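Local coordinates for fatty Acyl-Adenylate Ligase (Escherichia coli, PDB 3PBK), which belongs to the AMP-binding family of the ANL superfamily and holds 5'-O-[(S)-(dodecanoyloxy)(hydroxy)phosphoryl]adenosine in its ligand pocket, at residues E407-M421 and G438-G451. Residues are numbered along the deposited sequence; the frame is centred on the assembly and turned at random.
Sequences ERVVGHICISGPSLM and GWLDTGDLGYLLDG. With 1ZZ (5'-O-[(S)-(dodecanoyloxy)(hydroxy)phosphoryl]adenosine), chain C.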
loop_
_atom_site.group_PDB
_atom_site.type_symbol
_atom_site.label_atom_id
_atom_site.label_comp_id
_atom_site.label_asym_id
_atom_site.label_seq_id
_atom_site.Cartn_x
_atom_site.Cartn_y
_atom_site.Cartn_z
ATOM N N GLU A 407 -2.210 -27.965 -3.423
ATOM C CA GLU A 407 -2.386 -26.993 -4.489
ATOM C C GLU A 407 -3.842 -26.922 -4.881
ATOM O O GLU A 407 -4.556 -27.928 -4.829
ATOM C CB GLU A 407 -1.566 -27.346 -5.719
ATOM C CG GLU A 407 -0.176 -26.798 -5.667
ATOM C CD GLU A 407 0.507 -26.841 -7.013
ATOM O OE1 GLU A 407 -0.029 -27.497 -7.950
ATOM O OE2 GLU A 407 1.590 -26.211 -7.119
ATOM N N ARG A 408 -4.263 -25.718 -5.269
ATOM C CA ARG A 408 -5.611 -25.445 -5.760
ATOM C C ARG A 408 -6.621 -25.361 -4.624
ATOM O O ARG A 408 -7.797 -25.118 -4.849
ATOM C CB ARG A 408 -6.043 -26.451 -6.841
ATOM C CG ARG A 408 -5.024 -26.609 -7.959
ATOM C CD ARG A 408 -5.557 -27.397 -9.133
ATOM N NE ARG A 408 -5.913 -26.519 -10.250
ATOM C CZ ARG A 408 -5.257 -26.463 -11.411
ATOM N NH1 ARG A 408 -4.199 -27.251 -11.626
ATOM N NH2 ARG A 408 -5.663 -25.623 -12.365
ATOM N N VAL A 409 -6.160 -25.543 -3.394
ATOM C CA VAL A 409 -7.045 -25.386 -2.250
ATOM C C VAL A 409 -6.922 -23.977 -1.671
ATOM O O VAL A 409 -5.831 -23.554 -1.300
ATOM C CB VAL A 409 -6.730 -26.411 -1.179
ATOM C CG1 VAL A 409 -7.491 -26.084 0.076
ATOM C CG2 VAL A 409 -7.100 -27.776 -1.675
ATOM N N VAL A 410 -8.025 -23.239 -1.610
ATOM C CA VAL A 410 -7.969 -21.878 -1.100
ATOM C C VAL A 410 -7.923 -21.899 0.417
ATOM O O VAL A 410 -8.627 -22.692 1.035
ATOM C CB VAL A 410 -9.174 -21.063 -1.559
ATOM C CG1 VAL A 410 -9.133 -19.665 -0.968
ATOM C CG2 VAL A 410 -9.215 -21.008 -3.081
ATOM N N GLY A 411 -7.078 -21.044 1.003
ATOM C CA GLY A 411 -6.949 -20.912 2.448
ATOM C C GLY A 411 -6.165 -19.670 2.845
ATOM O O GLY A 411 -5.907 -18.805 1.998
ATOM N N HIS A 412 -5.787 -19.587 4.129
ATOM C CA HIS A 412 -5.022 -18.455 4.690
ATOM C C HIS A 412 -3.586 -18.427 4.179
ATOM O O HIS A 412 -2.836 -19.374 4.389
ATOM C CB HIS A 412 -4.942 -18.555 6.215
ATOM C CG HIS A 412 -6.272 -18.569 6.906
ATOM N ND1 HIS A 412 -7.444 -18.915 6.272
ATOM C CD2 HIS A 412 -6.605 -18.318 8.196
ATOM C CE1 HIS A 412 -8.447 -18.854 7.131
ATOM N NE2 HIS A 412 -7.963 -18.498 8.308
ATOM N N ILE A 413 -3.197 -17.340 3.524
ATOM C CA ILE A 413 -1.824 -17.172 3.065
ATOM C C ILE A 413 -0.880 -16.891 4.239
ATOM O O ILE A 413 -1.007 -15.879 4.911
ATOM C CB ILE A 413 -1.740 -16.003 2.094
ATOM C CG1 ILE A 413 -2.624 -16.256 0.883
ATOM C CG2 ILE A 413 -0.324 -15.790 1.659
ATOM C CD1 ILE A 413 -2.738 -15.048 -0.036
ATOM N N CYS A 414 0.069 -17.784 4.486
ATOM C CA CYS A 414 1.002 -17.610 5.593
ATOM C C CYS A 414 2.422 -17.400 5.094
ATOM O O CYS A 414 2.882 -18.083 4.181
ATOM C CB CYS A 414 0.969 -18.811 6.533
ATOM S SG CYS A 414 -0.628 -19.109 7.299
ATOM N N ILE A 415 3.118 -16.451 5.712
ATOM C CA ILE A 415 4.452 -16.064 5.279
ATOM C C ILE A 415 5.474 -16.283 6.385
ATOM O O ILE A 415 5.108 -16.417 7.549
ATOM C CB ILE A 415 4.485 -14.592 4.840
ATOM C CG1 ILE A 415 3.920 -13.688 5.937
ATOM C CG2 ILE A 415 3.699 -14.407 3.561
ATOM C CD1 ILE A 415 4.052 -12.202 5.638
ATOM N N SER A 416 6.750 -16.322 6.008
ATOM C CA SER A 416 7.836 -16.500 6.959
ATOM C C SER A 416 9.154 -16.175 6.291
ATOM O O SER A 416 9.258 -16.207 5.067
ATOM C CB SER A 416 7.885 -17.940 7.451
ATOM O OG SER A 416 8.436 -18.777 6.456
ATOM N N GLY A 417 10.167 -15.888 7.104
ATOM C CA GLY A 417 11.462 -15.483 6.588
ATOM C C GLY A 417 11.890 -14.149 7.155
ATOM O O GLY A 417 11.145 -13.514 7.889
ATOM N N PRO A 418 13.089 -13.699 6.787
ATOM C CA PRO A 418 13.799 -12.561 7.387
ATOM C C PRO A 418 13.008 -11.256 7.378
ATOM O O PRO A 418 13.156 -10.451 8.303
ATOM C CB PRO A 418 15.020 -12.407 6.491
ATOM C CG PRO A 418 15.173 -13.716 5.835
ATOM C CD PRO A 418 13.797 -14.224 5.616
ATOM N N SER A 419 12.202 -11.043 6.342
ATOM C CA SER A 419 11.426 -9.819 6.213
ATOM C C SER A 419 10.322 -9.712 7.255
ATOM O O SER A 419 9.902 -8.619 7.600
ATOM C CB SER A 419 10.820 -9.729 4.818
ATOM O OG SER A 419 11.839 -9.645 3.839
ATOM N N LEU A 420 9.854 -10.848 7.756
ATOM C CA LEU A 420 8.745 -10.868 8.702
ATOM C C LEU A 420 8.969 -9.882 9.840
ATOM O O LEU A 420 10.087 -9.754 10.348
ATOM C CB LEU A 420 8.581 -12.265 9.282
ATOM C CG LEU A 420 7.160 -12.763 9.521
ATOM C CD1 LEU A 420 7.144 -13.725 10.688
ATOM C CD2 LEU A 420 6.237 -11.610 9.785
HETATM N N MSE A 421 7.900 -9.202 10.250
HETATM C CA MSE A 421 7.967 -8.236 11.333
HETATM C C MSE A 421 8.290 -8.930 12.640
HETATM O O MSE A 421 8.467 -10.149 12.685
HETATM C CB MSE A 421 6.636 -7.530 11.482
HETATM C CG MSE A 421 5.538 -8.445 11.961
HETATM SE SE MSE A 421 3.890 -7.485 12.403
HETATM C CE MSE A 421 2.799 -9.020 12.935
ATOM N N GLY A 438 7.466 -18.585 13.875
ATOM C CA GLY A 438 8.194 -18.038 12.750
ATOM C C GLY A 438 7.279 -17.785 11.566
ATOM O O GLY A 438 7.733 -17.346 10.508
ATOM N N TRP A 439 5.990 -18.071 11.760
ATOM C CA TRP A 439 4.965 -17.879 10.738
ATOM C C TRP A 439 3.985 -16.788 11.102
ATOM O O TRP A 439 3.707 -16.540 12.277
ATOM C CB TRP A 439 4.155 -19.159 10.522
ATOM C CG TRP A 439 4.882 -20.199 9.796
ATOM C CD1 TRP A 439 5.471 -21.290 10.332
ATOM C CD2 TRP A 439 5.120 -20.260 8.382
ATOM N NE1 TRP A 439 6.070 -22.034 9.348
ATOM C CE2 TRP A 439 5.867 -21.427 8.139
ATOM C CE3 TRP A 439 4.774 -19.445 7.303
ATOM C CZ2 TRP A 439 6.272 -21.806 6.859
ATOM C CZ3 TRP A 439 5.188 -19.823 6.035
ATOM C CH2 TRP A 439 5.927 -20.995 5.827
ATOM N N LEU A 440 3.429 -16.161 10.077
ATOM C CA LEU A 440 2.374 -15.194 10.276
ATOM C C LEU A 440 1.253 -15.514 9.319
ATOM O O LEU A 440 1.496 -15.802 8.147
ATOM C CB LEU A 440 2.869 -13.783 9.989
ATOM C CG LEU A 440 1.722 -12.785 9.987
ATOM C CD1 LEU A 440 1.662 -12.069 11.308
ATOM C CD2 LEU A 440 1.893 -11.798 8.874
ATOM N N ASP A 441 0.025 -15.474 9.825
ATOM C CA ASP A 441 -1.162 -15.566 8.988
ATOM C C ASP A 441 -1.553 -14.174 8.494
ATOM O O ASP A 441 -1.945 -13.326 9.280
ATOM C CB ASP A 441 -2.298 -16.173 9.794
ATOM C CG ASP A 441 -3.584 -16.233 9.018
ATOM O OD1 ASP A 441 -3.663 -15.553 7.973
ATOM O OD2 ASP A 441 -4.512 -16.964 9.448
ATOM N N THR A 442 -1.452 -13.937 7.193
ATOM C CA THR A 442 -1.667 -12.598 6.646
ATOM C C THR A 442 -3.134 -12.179 6.633
ATOM O O THR A 442 -3.441 -11.013 6.465
ATOM C CB THR A 442 -1.175 -12.512 5.209
ATOM O OG1 THR A 442 -1.967 -13.388 4.403
ATOM C CG2 THR A 442 0.279 -12.929 5.105
ATOM N N GLY A 443 -4.044 -13.128 6.790
ATOM C CA GLY A 443 -5.453 -12.811 6.727
ATOM C C GLY A 443 -5.923 -12.635 5.297
ATOM O O GLY A 443 -6.986 -12.065 5.046
ATOM N N ASP A 444 -5.125 -13.125 4.355
ATOM C CA ASP A 444 -5.513 -13.135 2.948
ATOM C C ASP A 444 -5.814 -14.551 2.455
ATOM O O ASP A 444 -5.192 -15.529 2.892
ATOM C CB ASP A 444 -4.420 -12.526 2.070
ATOM C CG ASP A 444 -4.161 -11.074 2.379
ATOM O OD1 ASP A 444 -5.067 -10.404 2.910
ATOM O OD2 ASP A 444 -3.045 -10.600 2.082
ATOM N N LEU A 445 -6.765 -14.646 1.533
ATOM C CA LEU A 445 -7.104 -15.915 0.920
ATOM C C LEU A 445 -6.395 -16.085 -0.416
ATOM O O LEU A 445 -6.237 -15.133 -1.187
ATOM C CB LEU A 445 -8.609 -16.016 0.721
ATOM C CG LEU A 445 -9.453 -16.051 1.985
ATOM C CD1 LEU A 445 -10.929 -15.993 1.602
ATOM C CD2 LEU A 445 -9.130 -17.293 2.774
ATOM N N GLY A 446 -5.970 -17.311 -0.688
ATOM C CA GLY A 446 -5.282 -17.604 -1.924
ATOM C C GLY A 446 -5.021 -19.086 -2.066
ATOM O O GLY A 446 -5.520 -19.898 -1.281
ATOM N N TYR A 447 -4.238 -19.445 -3.072
ATOM C CA TYR A 447 -3.887 -20.836 -3.294
ATOM C C TYR A 447 -2.613 -20.842 -4.119
ATOM O O TYR A 447 -2.273 -19.820 -4.725
ATOM C CB TYR A 447 -5.014 -21.542 -4.040
ATOM C CG TYR A 447 -5.305 -20.940 -5.400
ATOM C CD1 TYR A 447 -6.107 -19.812 -5.523
ATOM C CD2 TYR A 447 -4.775 -21.498 -6.566
ATOM C CE1 TYR A 447 -6.383 -19.261 -6.762
ATOM C CE2 TYR A 447 -5.046 -20.946 -7.810
ATOM C CZ TYR A 447 -5.848 -19.827 -7.894
ATOM O OH TYR A 447 -6.128 -19.264 -9.110
ATOM N N LEU A 448 -1.901 -21.966 -4.135
ATOM C CA LEU A 448 -0.740 -22.097 -5.014
ATOM C C LEU A 448 -1.068 -22.914 -6.261
ATOM O O LEU A 448 -1.949 -23.768 -6.245
ATOM C CB LEU A 448 0.441 -22.745 -4.286
ATOM C CG LEU A 448 1.371 -21.916 -3.389
ATOM C CD1 LEU A 448 1.437 -20.493 -3.881
ATOM C CD2 LEU A 448 0.937 -21.961 -1.945
ATOM N N LEU A 449 -0.356 -22.643 -7.343
ATOM C CA LEU A 449 -0.382 -23.517 -8.495
ATOM C C LEU A 449 1.011 -23.459 -9.066
ATOM O O LEU A 449 1.486 -22.388 -9.424
ATOM C CB LEU A 449 -1.380 -23.032 -9.537
ATOM C CG LEU A 449 -2.323 -24.089 -10.129
ATOM C CD1 LEU A 449 -2.733 -23.714 -11.539
ATOM C CD2 LEU A 449 -1.684 -25.450 -10.108
ATOM N N ASP A 450 1.666 -24.612 -9.148
ATOM C CA ASP A 450 3.058 -24.697 -9.584
ATOM C C ASP A 450 3.863 -23.625 -8.887
ATOM O O ASP A 450 4.647 -22.917 -9.512
ATOM C CB ASP A 450 3.177 -24.574 -11.103
ATOM C CG ASP A 450 2.167 -25.455 -11.836
ATOM O OD1 ASP A 450 1.988 -26.625 -11.406
ATOM O OD2 ASP A 450 1.545 -24.980 -12.829
ATOM N N GLY A 451 3.636 -23.494 -7.584
ATOM C CA GLY A 451 4.480 -22.672 -6.734
ATOM C C GLY A 451 4.229 -21.185 -6.808
ATOM O O GLY A 451 4.851 -20.408 -6.075
HETATM P P 1ZZ C . -0.257 -2.876 2.909
HETATM C C1 1ZZ C . 11.111 -0.428 -6.338
HETATM N N1 1ZZ C . -2.921 -6.947 -1.049
HETATM O O1 1ZZ C . 0.201 -2.791 -0.396
HETATM C C2 1ZZ C . 10.415 -1.477 -5.513
HETATM N N2 1ZZ C . -1.385 -6.931 -2.647
HETATM O O2 1ZZ C . 0.970 -2.868 1.806
HETATM C C3 1ZZ C . 8.900 -1.375 -5.358
HETATM N N3 1ZZ C . -4.565 -8.425 -2.330
HETATM O O3 1ZZ C . 0.045 -3.501 4.340
HETATM C C4 1ZZ C . 8.243 -2.585 -4.668
HETATM N N4 1ZZ C . -3.832 -9.063 -4.435
HETATM O O4 1ZZ C . -0.711 -1.601 3.147
HETATM C C5 1ZZ C . 6.745 -2.883 -4.792
HETATM N N5 1ZZ C . -1.645 -8.336 -5.225
HETATM O O5 1ZZ C . -1.442 -3.755 2.300
HETATM C C6 1ZZ C . 6.224 -3.660 -3.610
HETATM O O6 1ZZ C . -2.823 -5.673 0.824
HETATM C C7 1ZZ C . 5.134 -4.688 -3.775
HETATM O O7 1ZZ C . -4.818 -8.461 1.681
HETATM C C8 1ZZ C . 4.212 -4.909 -2.597
HETATM O O8 1ZZ C . -2.326 -8.408 3.079
HETATM C C9 1ZZ C . 2.693 -4.774 -2.780
HETATM C C10 1ZZ C . 1.871 -3.972 -1.803
HETATM C C11 1ZZ C . 2.076 -3.853 -0.356
HETATM C C12 1ZZ C . 0.957 -3.280 0.378
HETATM C C13 1ZZ C . -1.547 -5.058 2.815
HETATM C C14 1ZZ C . -2.629 -5.968 2.221
HETATM C C15 1ZZ C . -2.513 -7.495 2.056
HETATM C C16 1ZZ C . -3.693 -7.760 1.220
HETATM C C17 1ZZ C . -3.631 -6.659 0.218
HETATM C C18 1ZZ C . -1.716 -6.490 -1.383
HETATM C C19 1ZZ C . -2.457 -7.710 -3.086
HETATM C C20 1ZZ C . -3.384 -7.726 -2.160
HETATM C C21 1ZZ C . -4.747 -9.081 -3.504
HETATM C C22 1ZZ C . -2.642 -8.350 -4.229
#
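Ile413 and Thr442 meet where strand 411-416 passes from one partner strand to the next. The carbonyl oxygen Ile413 O accepts two bonds from Thr442, a nearly straight one from the backbone N (3.0 Å) and a second from OG1 (2.7 Å), whose donor is tilted 20° from the carbonyl plane. Thr442 OG1 lies between its own backbone N and carbonyl carbon (chi1 64°), from where it also accepts from Asp444 N in an ST turn. Asp441 OD1 receives Gly443 N in an Asx turn, so two side chains brace the corner at Gly443.

Followed outward, Ile413 tracks this corner: CB faces Thr442 OG1 and Asp444 O, CG1 packs on Asp444 O and Gly446 N, CG2 is near Thr442 OG1, and CD1 ends 3.7 Å from Asp444 CB and beside Leu445 O. Ile413 N in turn donates to Asp444 O at 2.8 Å. The pairing is antiparallel on both sides of the corner, Gly411 with Gly446 and Ile415 with Leu440, and the register slips by two residues between His412 and Cys414, a beta bulge.

Toward Gly438, Ser416 CB sits over one face of the Trp439 six-membered ring in a CH-pi contact, 3.6 Å from its centroid, while Arg398 makes a cation-pi contact with the same indole. Ile415 CD1 packs alongside Leu440 CD2, and Met421 CE reaches Leu440 CD1 at 3.6 Å. At the far end Leu449 CD1 lies over one face of the Arg408 guanidinium, displaced toward its rim; Arg408 NE bonds to Ala370 O.

Past the corner, Asp444 OD2 accepts from O8 of the bound 5'-O-[(S)-(dodecanoyloxy)(hydroxy)phosphoryl]adenosine at 2.5 Å and also bonds Tyr336 OH. A ribose-binding aspartate carried on a bent antiparallel sheet is characteristic of the nucleotide pocket of the ANL superfamily, whose Thr-Gly-Asp signature is here Thr442-Gly443-Asp444.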